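Local coordinates for protein chorismate synthase (PDB 1Q1L) that probably catalyses, with reduced FMN as cofactor, the anti-1,4-elimination of phosphate from 5-enolpyruvylshikimate-3-phosphate that yields chorismate, at residues F184-L190 / M315-R320; F155-F159 / M384-K388; S36-N41 / D62-I66; D249-D253 / T307-T312. All blocks are in the same frame, centred on the assembly; numbering follows the deposited sequence.

Interaction 1 of 4, residues F184-L190 / M315-R320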
loop_
_atom_site.group_PDB
_atom_site.type_symbol
_atom_site.label_atom_id
_atom_site.label_comp_id
_atom_site.label_asym_id
_atom_site.label_seq_id
_atom_site.Cartn_x
_atom_site.Cartn_y
_atom_site.Cartn_z
ATOM N N PHE A 184 32.577 -10.234 9.375
ATOM C CA PHE A 184 31.401 -9.458 8.958
ATOM C C PHE A 184 31.858 -8.181 8.257
ATOM O O PHE A 184 31.106 -7.567 7.502
ATOM C CB PHE A 184 30.553 -9.044 10.169
ATOM C CG PHE A 184 29.660 -10.122 10.706
ATOM C CD1 PHE A 184 29.670 -11.403 10.163
ATOM C CD2 PHE A 184 28.801 -9.847 11.766
ATOM C CE1 PHE A 184 28.836 -12.397 10.670
ATOM C CE2 PHE A 184 27.963 -10.830 12.280
ATOM C CZ PHE A 184 27.981 -12.112 11.729
ATOM N N ALA A 185 33.088 -7.760 8.538
ATOM C CA ALA A 185 33.621 -6.551 7.932
ATOM C C ALA A 185 34.597 -6.880 6.814
ATOM O O ALA A 185 35.371 -6.026 6.395
ATOM C CB ALA A 185 34.314 -5.705 8.992
ATOM N N ASN A 186 34.548 -8.109 6.312
ATOM C CA ASN A 186 35.478 -8.526 5.270
ATOM C C ASN A 186 34.799 -9.079 4.012
ATOM O O ASN A 186 34.516 -10.275 3.928
ATOM C CB ASN A 186 36.425 -9.582 5.847
ATOM C CG ASN A 186 37.676 -9.752 5.025
ATOM O OD1 ASN A 186 37.624 -9.822 3.796
ATOM N ND2 ASN A 186 38.816 -9.830 5.701
ATOM N N PRO A 187 34.548 -8.216 3.011
ATOM C CA PRO A 187 33.905 -8.628 1.756
ATOM C C PRO A 187 34.558 -9.864 1.130
ATOM O O PRO A 187 33.873 -10.814 0.750
ATOM C CB PRO A 187 34.049 -7.389 0.876
ATOM C CG PRO A 187 33.946 -6.277 1.864
ATOM C CD PRO A 187 34.827 -6.768 3.000
ATOM N N GLU A 188 35.883 -9.848 1.030
ATOM C CA GLU A 188 36.622 -10.964 0.450
ATOM C C GLU A 188 36.341 -12.271 1.183
ATOM O O GLU A 188 36.139 -13.310 0.555
ATOM C CB GLU A 188 38.129 -10.676 0.470
ATOM C CG GLU A 188 38.558 -9.475 -0.362
ATOM C CD GLU A 188 37.969 -8.165 0.134
ATOM O OE1 GLU A 188 38.093 -7.875 1.345
ATOM O OE2 GLU A 188 37.389 -7.420 -0.686
ATOM N N LYS A 189 36.330 -12.227 2.511
ATOM C CA LYS A 189 36.059 -13.434 3.296
ATOM C C LYS A 189 34.634 -13.936 3.074
ATOM O O LYS A 189 34.413 -15.116 2.789
ATOM C CB LYS A 189 36.261 -13.168 4.793
ATOM C CG LYS A 189 37.686 -13.308 5.281
ATOM C CD LYS A 189 37.736 -13.234 6.802
ATOM C CE LYS A 189 39.142 -13.471 7.338
ATOM N NZ LYS A 189 39.168 -13.476 8.831
ATOM N N LEU A 190 33.669 -13.035 3.226
ATOM C CA LEU A 190 32.261 -13.376 3.035
ATOM C C LEU A 190 32.078 -14.041 1.674
ATOM O O LEU A 190 31.520 -15.134 1.571
ATOM C CB LEU A 190 31.402 -12.108 3.132
ATOM C CG LEU A 190 31.313 -11.510 4.546
ATOM C CD1 LEU A 190 30.752 -10.101 4.504
ATOM C CD2 LEU A 190 30.444 -12.405 5.409
HETATM N N MSE A 315 28.799 -0.619 4.673
HETATM C CA MSE A 315 29.506 -1.827 5.077
HETATM C C MSE A 315 28.648 -2.995 4.591
HETATM O O MSE A 315 27.496 -2.803 4.189
HETATM C CB MSE A 315 29.664 -1.895 6.603
HETATM C CG MSE A 315 30.620 -0.847 7.186
HETATM SE SE MSE A 315 32.403 -0.941 6.399
HETATM C CE MSE A 315 33.073 -2.467 7.384
ATOM N N PRO A 316 29.195 -4.217 4.614
ATOM C CA PRO A 316 28.410 -5.365 4.155
ATOM C C PRO A 316 27.151 -5.552 4.989
ATOM O O PRO A 316 27.179 -5.395 6.218
ATOM C CB PRO A 316 29.374 -6.540 4.334
ATOM C CG PRO A 316 30.723 -5.902 4.202
ATOM C CD PRO A 316 30.560 -4.627 4.982
ATOM N N ILE A 317 26.045 -5.866 4.324
ATOM C CA ILE A 317 24.800 -6.125 5.042
ATOM C C ILE A 317 24.925 -7.572 5.493
ATOM O O ILE A 317 25.198 -8.460 4.682
ATOM C CB ILE A 317 23.562 -6.011 4.132
ATOM C CG1 ILE A 317 23.505 -4.625 3.493
ATOM C CG2 ILE A 317 22.307 -6.307 4.940
ATOM C CD1 ILE A 317 23.505 -3.481 4.485
ATOM N N VAL A 318 24.743 -7.815 6.781
ATOM C CA VAL A 318 24.868 -9.174 7.289
ATOM C C VAL A 318 23.685 -9.520 8.153
ATOM O O VAL A 318 23.395 -8.835 9.134
ATOM C CB VAL A 318 26.159 -9.347 8.102
ATOM C CG1 VAL A 318 26.235 -10.768 8.677
ATOM C CG2 VAL A 318 27.358 -9.065 7.221
ATOM N N VAL A 319 23.014 -10.604 7.784
ATOM C CA VAL A 319 21.828 -11.056 8.491
ATOM C C VAL A 319 21.970 -12.504 8.935
ATOM O O VAL A 319 22.369 -13.358 8.149
ATOM C CB VAL A 319 20.589 -10.942 7.569
ATOM C CG1 VAL A 319 19.332 -11.148 8.358
ATOM C CG2 VAL A 319 20.594 -9.594 6.872
ATOM N N ARG A 320 21.620 -12.776 10.186
ATOM C CA ARG A 320 21.710 -14.134 10.733
ATOM C C ARG A 320 20.279 -14.647 10.868
ATOM O O ARG A 320 19.420 -13.968 11.428
ATOM C CB ARG A 320 22.423 -14.103 12.089
ATOM C CG ARG A 320 23.639 -13.177 12.112
ATOM C CD ARG A 320 24.556 -13.468 13.298
ATOM N NE ARG A 320 25.169 -14.787 13.189
ATOM C CZ ARG A 320 24.841 -15.834 13.939
ATOM N NH1 ARG A 320 23.902 -15.729 14.872
ATOM N NH2 ARG A 320 25.442 -16.999 13.743
#
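Phe184 lays its ring on Val318. Its CB does not point at strand 317-323, but with CG next to the backbone N (chi1 -79°) the ring swings back to it. The single methyl Val318 CG1 stands over the ring centre, 3.6 Å from the centroid and 10° off the normal, a CH-pi contact over the face; it is about equally far from all six ring carbons, CE1 being nearest at 3.7 Å. At the far end CZ meets Arg320 CD at 4.0 Å, near the plane of the ring. The guanidinium beyond is turned to other partners: salt bridges to Glu232 and Glu270 of the neighbouring strands hold it. Pro316 packs against the Phe184 carbonyl, with CG 3.7 Å from Phe184 O, and touches Leu190 CD1 through CB at 3.8 Å. The selenomethionine Met315 folds back so that its CE reaches Ala185 CB at 3.8 Å. Helix 187-197, N-capped by Asn186 OD1 accepting from Lys189 N, is thereby seated with its preceding turn on the five-stranded antiparallel sheet. Asn302 bonds to both Phe184 O and Pro316 O. With no hydrogen bond directly between the segments, the contact rests on shape and apolar packing, and its polar tie runs through Asn302.

Interaction 2 of 4, residues F155-F159 / M384-K388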
loop_
_atom_site.group_PDB
_atom_site.type_symbol
_atom_site.label_atom_id
_atom_site.label_comp_id
_atom_site.label_asym_id
_atom_site.label_seq_id
_atom_site.Cartn_x
_atom_site.Cartn_y
_atom_site.Cartn_z
ATOM N N PHE A 155 19.299 -7.578 -11.296
ATOM C CA PHE A 155 19.196 -6.122 -11.250
ATOM C C PHE A 155 20.308 -5.516 -10.380
ATOM O O PHE A 155 20.993 -4.578 -10.789
ATOM C CB PHE A 155 17.823 -5.714 -10.696
ATOM C CG PHE A 155 17.701 -4.243 -10.411
ATOM C CD1 PHE A 155 17.689 -3.314 -11.449
ATOM C CD2 PHE A 155 17.641 -3.784 -9.096
ATOM C CE1 PHE A 155 17.622 -1.945 -11.179
ATOM C CE2 PHE A 155 17.573 -2.423 -8.816
ATOM C CZ PHE A 155 17.565 -1.499 -9.860
ATOM N N LEU A 156 20.487 -6.068 -9.185
ATOM C CA LEU A 156 21.492 -5.581 -8.239
ATOM C C LEU A 156 22.928 -5.726 -8.722
ATOM O O LEU A 156 23.779 -4.880 -8.432
ATOM C CB LEU A 156 21.363 -6.314 -6.905
ATOM C CG LEU A 156 20.166 -5.994 -6.018
ATOM C CD1 LEU A 156 20.171 -6.926 -4.813
ATOM C CD2 LEU A 156 20.226 -4.539 -5.577
ATOM N N SER A 157 23.202 -6.811 -9.438
ATOM C CA SER A 157 24.543 -7.051 -9.945
ATOM C C SER A 157 24.973 -5.979 -10.938
ATOM O O SER A 157 26.168 -5.750 -11.121
ATOM C CB SER A 157 24.624 -8.437 -10.597
ATOM O OG SER A 157 23.717 -8.548 -11.674
ATOM N N GLU A 158 24.012 -5.319 -11.578
ATOM C CA GLU A 158 24.333 -4.271 -12.544
ATOM C C GLU A 158 24.998 -3.102 -11.832
ATOM O O GLU A 158 25.652 -2.264 -12.464
ATOM C CB GLU A 158 23.069 -3.763 -13.250
ATOM C CG GLU A 158 22.345 -4.792 -14.103
ATOM C CD GLU A 158 23.175 -5.281 -15.276
ATOM O OE1 GLU A 158 23.819 -4.444 -15.947
ATOM O OE2 GLU A 158 23.174 -6.501 -15.536
ATOM N N PHE A 159 24.815 -3.030 -10.517
ATOM C CA PHE A 159 25.414 -1.954 -9.740
ATOM C C PHE A 159 26.589 -2.495 -8.936
ATOM O O PHE A 159 27.120 -1.814 -8.068
ATOM C CB PHE A 159 24.385 -1.335 -8.793
ATOM C CG PHE A 159 23.127 -0.888 -9.477
ATOM C CD1 PHE A 159 22.082 -1.778 -9.689
ATOM C CD2 PHE A 159 23.007 0.415 -9.955
ATOM C CE1 PHE A 159 20.932 -1.380 -10.371
ATOM C CE2 PHE A 159 21.865 0.824 -10.638
ATOM C CZ PHE A 159 20.824 -0.078 -10.847
HETATM N N MSE A 384 17.377 1.091 -17.196
HETATM C CA MSE A 384 18.698 0.905 -16.605
HETATM C C MSE A 384 19.700 2.038 -16.764
HETATM O O MSE A 384 20.433 2.357 -15.826
HETATM C CB MSE A 384 19.307 -0.400 -17.112
HETATM C CG MSE A 384 18.574 -1.643 -16.622
HETATM SE SE MSE A 384 18.334 -1.684 -14.688
HETATM C CE MSE A 384 20.199 -1.568 -14.164
ATOM N N GLU A 385 19.741 2.640 -17.945
ATOM C CA GLU A 385 20.656 3.742 -18.207
ATOM C C GLU A 385 20.394 4.884 -17.218
ATOM O O GLU A 385 21.318 5.502 -16.691
ATOM C CB GLU A 385 20.461 4.248 -19.640
ATOM C CG GLU A 385 20.762 3.229 -20.758
ATOM C CD GLU A 385 19.849 1.991 -20.768
ATOM O OE1 GLU A 385 18.602 2.127 -20.777
ATOM O OE2 GLU A 385 20.402 0.864 -20.787
ATOM N N GLU A 386 19.117 5.148 -16.971
ATOM C CA GLU A 386 18.676 6.216 -16.072
ATOM C C GLU A 386 19.039 5.930 -14.605
ATOM O O GLU A 386 19.570 6.794 -13.899
ATOM C CB GLU A 386 17.160 6.371 -16.228
ATOM C CG GLU A 386 16.511 7.461 -15.417
ATOM C CD GLU A 386 15.054 7.659 -15.816
ATOM O OE1 GLU A 386 14.236 6.723 -15.633
ATOM O OE2 GLU A 386 14.735 8.755 -16.325
ATOM N N VAL A 387 18.750 4.714 -14.159
ATOM C CA VAL A 387 19.032 4.310 -12.789
ATOM C C VAL A 387 20.539 4.263 -12.518
ATOM O O VAL A 387 21.000 4.715 -11.471
ATOM C CB VAL A 387 18.415 2.924 -12.492
ATOM C CG1 VAL A 387 18.650 2.544 -11.038
ATOM C CG2 VAL A 387 16.924 2.948 -12.797
ATOM N N LYS A 388 21.301 3.724 -13.462
ATOM C CA LYS A 388 22.753 3.633 -13.304
ATOM C C LYS A 388 23.405 5.003 -13.183
ATOM O O LYS A 388 24.358 5.180 -12.429
ATOM C CB LYS A 388 23.378 2.892 -14.481
ATOM C CG LYS A 388 23.101 1.399 -14.509
ATOM C CD LYS A 388 23.737 0.791 -15.745
ATOM C CE LYS A 388 23.398 -0.676 -15.883
ATOM N NZ LYS A 388 23.987 -1.238 -17.128
HETATM O O HOH W 1 21.748 -3.003 -17.285
#
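The end of helix 142-157 and the turn after it face the first turn of helix 384-399, the backbones coming nearest at Phe159 and Lys388, whose CA atoms are 7.1 Å apart. The selenomethionine Met384 reaches across, its chain bent at both chi2 and chi3. Its SE lies in the plane of the Phe155 ring, 3.6 Å from CE1 and 83° off the ring normal as seen from the centroid, a Met-aromatic contact at the edge. Its CE goes further, touching Phe159 CZ and Glu158 CB, each at 3.7 Å. This is helix-to-helix packing beside the long helix 356-379, which adds Ala372 and Leu376 against Phe155, Leu375 against Phe159 and Leu379 against Val387. Phe159 also sets CE1 over one face of Phe155, toward its rim. CZ of Phe159 also meets Val387 CG1 at 3.4 Å, obliquely to the ring, and the ring meets that of Phe391, their planes about 55° apart. Along the outer margin Lys388, extended beyond CG, brings NZ within 3.4 Å of Glu158 OE1, a salt bridge whose direct hydrogen bond is weak. A water joins the same two atoms: it accepts from Lys388 NZ at 2.9 Å and donates weakly to Glu158 OE1.

Interaction 3 of 4, residues S36-N41 / D62-I66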
loop_
_atom_site.group_PDB
_atom_site.type_symbol
_atom_site.label_atom_id
_atom_site.label_comp_id
_atom_site.label_asym_id
_atom_site.label_seq_id
_atom_site.Cartn_x
_atom_site.Cartn_y
_atom_site.Cartn_z
ATOM N N SER A 36 17.512 -13.620 -18.489
ATOM C CA SER A 36 17.285 -14.895 -19.157
ATOM C C SER A 36 16.664 -15.905 -18.201
ATOM O O SER A 36 16.717 -15.736 -16.983
ATOM C CB SER A 36 18.607 -15.457 -19.678
ATOM O OG SER A 36 19.463 -15.781 -18.595
ATOM N N GLU A 37 16.073 -16.955 -18.757
ATOM C CA GLU A 37 15.479 -17.995 -17.931
ATOM C C GLU A 37 16.593 -18.766 -17.215
ATOM O O GLU A 37 16.422 -19.208 -16.082
ATOM C CB GLU A 37 14.640 -18.954 -18.789
ATOM C CG GLU A 37 13.544 -18.261 -19.600
ATOM C CD GLU A 37 12.590 -19.233 -20.277
ATOM O OE1 GLU A 37 13.068 -20.128 -21.006
ATOM O OE2 GLU A 37 11.361 -19.096 -20.086
ATOM N N GLU A 38 17.738 -18.923 -17.876
ATOM C CA GLU A 38 18.857 -19.653 -17.277
ATOM C C GLU A 38 19.297 -19.036 -15.953
ATOM O O GLU A 38 19.595 -19.752 -15.001
ATOM C CB GLU A 38 20.042 -19.715 -18.246
ATOM C CG GLU A 38 21.350 -20.219 -17.624
ATOM C CD GLU A 38 21.165 -21.443 -16.732
ATOM O OE1 GLU A 38 20.441 -22.382 -17.131
ATOM O OE2 GLU A 38 21.755 -21.471 -15.630
ATOM N N GLU A 39 19.343 -17.708 -15.897
ATOM C CA GLU A 39 19.726 -17.017 -14.670
ATOM C C GLU A 39 18.726 -17.357 -13.570
ATOM O O GLU A 39 19.095 -17.564 -12.413
ATOM C CB GLU A 39 19.743 -15.506 -14.896
ATOM C CG GLU A 39 20.911 -15.021 -15.731
ATOM C CD GLU A 39 20.737 -13.593 -16.208
ATOM O OE1 GLU A 39 21.741 -12.848 -16.219
ATOM O OE2 GLU A 39 19.602 -13.221 -16.584
ATOM N N ILE A 40 17.453 -17.421 -13.940
ATOM C CA ILE A 40 16.412 -17.739 -12.977
ATOM C C ILE A 40 16.512 -19.208 -12.595
ATOM O O ILE A 40 16.484 -19.554 -11.412
ATOM C CB ILE A 40 15.013 -17.444 -13.553
ATOM C CG1 ILE A 40 14.897 -15.944 -13.857
ATOM C CG2 ILE A 40 13.939 -17.892 -12.569
ATOM C CD1 ILE A 40 13.541 -15.514 -14.406
ATOM N N ASN A 41 16.645 -20.070 -13.599
ATOM C CA ASN A 41 16.756 -21.499 -13.353
ATOM C C ASN A 41 17.954 -21.823 -12.464
ATOM O O ASN A 41 17.885 -22.708 -11.613
ATOM C CB ASN A 41 16.870 -22.260 -14.677
ATOM C CG ASN A 41 15.639 -22.093 -15.553
ATOM O OD1 ASN A 41 14.528 -21.912 -15.053
ATOM N ND2 ASN A 41 15.829 -22.173 -16.865
ATOM N N ASP A 62 13.797 -27.907 -11.315
ATOM C CA ASP A 62 12.839 -26.813 -11.411
ATOM C C ASP A 62 13.276 -25.843 -12.491
ATOM O O ASP A 62 14.453 -25.491 -12.588
ATOM C CB ASP A 62 12.729 -26.052 -10.087
ATOM C CG ASP A 62 11.711 -26.661 -9.148
ATOM O OD1 ASP A 62 10.567 -26.902 -9.589
ATOM O OD2 ASP A 62 12.049 -26.887 -7.967
ATOM N N THR A 63 12.322 -25.419 -13.308
ATOM C CA THR A 63 12.604 -24.475 -14.370
ATOM C C THR A 63 11.478 -23.463 -14.448
ATOM O O THR A 63 10.309 -23.787 -14.216
ATOM C CB THR A 63 12.741 -25.178 -15.734
ATOM O OG1 THR A 63 11.637 -26.068 -15.925
ATOM C CG2 THR A 63 14.043 -25.956 -15.806
ATOM N N ALA A 64 11.834 -22.228 -14.768
ATOM C CA ALA A 64 10.847 -21.176 -14.880
ATOM C C ALA A 64 10.719 -20.754 -16.332
ATOM O O ALA A 64 11.705 -20.704 -17.065
ATOM C CB ALA A 64 11.254 -19.985 -14.030
ATOM N N GLU A 65 9.493 -20.480 -16.751
ATOM C CA GLU A 65 9.257 -20.019 -18.103
ATOM C C GLU A 65 8.836 -18.569 -17.981
ATOM O O GLU A 65 7.969 -18.242 -17.178
ATOM C CB GLU A 65 8.144 -20.831 -18.784
ATOM C CG GLU A 65 7.551 -20.119 -20.002
ATOM C CD GLU A 65 6.671 -21.006 -20.868
ATOM O OE1 GLU A 65 5.857 -21.783 -20.324
ATOM O OE2 GLU A 65 6.787 -20.908 -22.105
ATOM N N ILE A 66 9.467 -17.693 -18.754
ATOM C CA ILE A 66 9.103 -16.286 -18.715
ATOM C C ILE A 66 7.903 -16.112 -19.635
ATOM O O ILE A 66 7.971 -16.437 -20.819
ATOM C CB ILE A 66 10.262 -15.393 -19.190
ATOM C CG1 ILE A 66 11.441 -15.514 -18.216
ATOM C CG2 ILE A 66 9.792 -13.945 -19.302
ATOM C CD1 ILE A 66 12.640 -14.638 -18.566
#
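Glu37 and Asn41, one turn apart on helix 37-48, both grip the backbone of strand 64-68, an outermost strand of the four-stranded antiparallel sheet within this chain. The helix lies on this sheet as a layer of the beta-alpha-beta sandwich, and its short segment runs roughly antiparallel to the strand segment, 8.2 Å away at closest approach with 151° between their directions. Two hydrogen bonds cross. Ile66 N donates to Glu37 OE2 on the anti lone pair at 2.7 Å, and Ala64 N donates almost straight to Asn41 OD1, tilted 15° from the carbonyl plane. Both acceptors are side-chain oxygens and both donors are backbone amides two residues apart, so the helix takes N-H groups along one edge of the strand. Apolar contacts lie alongside: Ile40 CG2 meets Ala64 CB at 3.7 Å, and Glu37 CG rests on Ile66 CG1 at 3.7 Å. Ile40 also packs on Leu82 of strand 80-85 and on Ala147 and Val151 of helix 142-157. Among charged groups, Asp62 turns away to Arg140 and, weakly, to Arg47, a predicted NADP-binding residue, while Glu65 pairs with Lys20 of a neighbouring subunit. At the helix start Ser36 and Glu39 form a capping box: Glu39 N bonds weakly to Ser36 OG, and Ser36 N donates to Glu39 OE2 at 2.9 Å.

Interaction 4 of 4, residues D249-D253 / T307-T312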
loop_
_atom_site.group_PDB
_atom_site.type_symbol
_atom_site.label_atom_id
_atom_site.label_comp_id
_atom_site.label_asym_id
_atom_site.label_seq_id
_atom_site.Cartn_x
_atom_site.Cartn_y
_atom_site.Cartn_z
ATOM N N ASP A 249 8.256 2.115 9.457
ATOM C CA ASP A 249 8.176 1.150 8.366
ATOM C C ASP A 249 9.176 1.358 7.233
ATOM O O ASP A 249 9.212 0.565 6.297
ATOM C CB ASP A 249 6.752 1.095 7.787
ATOM C CG ASP A 249 6.199 2.472 7.433
ATOM O OD1 ASP A 249 6.990 3.421 7.254
ATOM O OD2 ASP A 249 4.961 2.600 7.321
ATOM N N ARG A 250 9.989 2.407 7.308
ATOM C CA ARG A 250 10.980 2.660 6.264
ATOM C C ARG A 250 12.374 2.172 6.661
ATOM O O ARG A 250 13.277 2.079 5.832
ATOM C CB ARG A 250 11.034 4.148 5.923
ATOM C CG ARG A 250 9.839 4.652 5.121
ATOM C CD ARG A 250 9.814 6.176 5.105
ATOM N NE ARG A 250 10.060 6.763 3.788
ATOM C CZ ARG A 250 11.104 6.484 3.010
ATOM N NH1 ARG A 250 12.022 5.607 3.399
ATOM N NH2 ARG A 250 11.239 7.103 1.844
ATOM N N ARG A 251 12.543 1.851 7.933
ATOM C CA ARG A 251 13.829 1.377 8.426
ATOM C C ARG A 251 14.227 0.081 7.732
ATOM O O ARG A 251 13.460 -0.887 7.721
ATOM C CB ARG A 251 13.753 1.193 9.935
ATOM C CG ARG A 251 13.697 2.526 10.669
ATOM C CD ARG A 251 13.459 2.362 12.161
ATOM N NE ARG A 251 14.077 3.457 12.899
ATOM C CZ ARG A 251 15.290 3.399 13.436
ATOM N NH1 ARG A 251 16.013 2.292 13.329
ATOM N NH2 ARG A 251 15.790 4.457 14.059
ATOM N N ILE A 252 15.429 0.073 7.160
ATOM C CA ILE A 252 15.923 -1.083 6.425
ATOM C C ILE A 252 15.968 -2.374 7.248
ATOM O O ILE A 252 15.666 -3.455 6.733
ATOM C CB ILE A 252 17.328 -0.788 5.821
ATOM C CG1 ILE A 252 17.657 -1.812 4.739
ATOM C CG2 ILE A 252 18.394 -0.816 6.906
ATOM C CD1 ILE A 252 16.701 -1.775 3.566
ATOM N N ASP A 253 16.325 -2.269 8.524
ATOM C CA ASP A 253 16.408 -3.451 9.384
ATOM C C ASP A 253 15.046 -4.116 9.540
ATOM O O ASP A 253 14.923 -5.338 9.446
ATOM C CB ASP A 253 16.966 -3.068 10.755
ATOM C CG ASP A 253 16.485 -1.704 11.218
ATOM O OD1 ASP A 253 15.254 -1.484 11.281
ATOM O OD2 ASP A 253 17.340 -0.847 11.517
ATOM N N THR A 307 23.964 -1.764 8.885
ATOM C CA THR A 307 22.883 -0.798 9.052
ATOM C C THR A 307 23.037 -0.027 10.363
ATOM O O THR A 307 23.441 -0.586 11.383
ATOM C CB THR A 307 21.484 -1.481 9.040
ATOM O OG1 THR A 307 21.116 -1.856 10.372
ATOM C CG2 THR A 307 21.499 -2.737 8.158
ATOM N N GLU A 308 22.721 1.261 10.315
ATOM C CA GLU A 308 22.795 2.149 11.473
ATOM C C GLU A 308 21.562 3.045 11.491
ATOM O O GLU A 308 21.333 3.806 10.549
ATOM C CB GLU A 308 24.025 3.057 11.392
ATOM C CG GLU A 308 25.371 2.380 11.559
ATOM C CD GLU A 308 26.526 3.347 11.342
ATOM O OE1 GLU A 308 27.698 2.935 11.495
ATOM O OE2 GLU A 308 26.256 4.524 11.007
ATOM N N GLY A 309 20.775 2.955 12.558
ATOM C CA GLY A 309 19.591 3.791 12.679
ATOM C C GLY A 309 18.567 3.681 11.562
ATOM O O GLY A 309 17.962 4.680 11.173
ATOM N N GLY A 310 18.372 2.473 11.044
ATOM C CA GLY A 310 17.397 2.273 9.988
ATOM C C GLY A 310 17.906 2.493 8.574
ATOM O O GLY A 310 17.175 2.271 7.611
ATOM N N ILE A 311 19.162 2.910 8.444
ATOM C CA ILE A 311 19.746 3.164 7.131
ATOM C C ILE A 311 20.993 2.305 6.907
ATOM O O ILE A 311 21.709 1.995 7.864
ATOM C CB ILE A 311 20.136 4.656 7.003
ATOM C CG1 ILE A 311 18.920 5.545 7.294
ATOM C CG2 ILE A 311 20.656 4.943 5.619
ATOM C CD1 ILE A 311 19.266 7.023 7.428
ATOM N N THR A 312 21.253 1.923 5.651
ATOM C CA THR A 312 22.441 1.129 5.341
ATOM C C THR A 312 23.718 1.937 5.574
ATOM O O THR A 312 23.728 3.167 5.403
ATOM C CB THR A 312 22.446 0.614 3.887
ATOM O OG1 THR A 312 22.225 1.702 2.982
ATOM C CG2 THR A 312 21.368 -0.449 3.699
HETATM O O HOH W 2 19.677 0.220 11.936
#
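Gly310 lies against the start of helix 252-261, and here the packing is tight: its CA is 4.0 Å from Arg251 CA and 3.8 Å from both Arg251 CB and CG, and its carbonyl accepts from Ile252 N at 2.8 Å, close to straight at 171°. Gly309 and Gly310 are the middle residues of a type I' turn that joins strands 307-308 and 311-312 into a beta hairpin, both with positive phi, but the close approach is that of Gly310 alone. Ile252 packs on the hairpin: CG2, set between the backbone N and the carbonyl carbon (chi1 -164° places CG1 opposite N), touches Gly310 O at 3.4 Å and Thr307 CB at 3.8 Å. Its CG1 meets Thr312 CG2 more distantly. The other flank is looser, joined through one water. Asp253 OD2 stands 3.9 Å from Arg251 NH1, a long salt bridge, and the water donates to Asp253 OD2 at 2.6 Å, accepts from Gly310 N and bonds to Thr307 OG1. Over the turn the Arg251 guanidinium offers one face to Gly309 O. A neighbouring subunit borders this side, with Lys267 bonded to Thr307 and Gln264, a predicted FMN-binding residue, packed on Arg251. One direct backbone bond, a shared water and the packing of Ile252 join the hairpin to the helix start, and Arg251, though distant for a salt bridge, may help to keep Asp253 ionised.

Overall arrangement
From the N terminus, interaction 3 closes first, a short loop that ties helix 37-48 to strand 64-68 of the four-stranded sheet and ends before the others open. Interaction 2 opens next at 155-159 and closes last at 384-388, joining the end of helix 142-157 to the C-terminal helix. Its long loop encloses interaction 1, which in turn encloses interaction 4; no loops cross. Interaction 1 seats helix 187-197 on the five-stranded sheet, and interaction 4 pins a hairpin to helix 252-261. These two touch where Ile317 CD1 packs on Thr312 CG2 at 3.8 Å, whereas interactions 3 and 4 lie about 32 Å apart between centres, on opposite sides of the chain's centre.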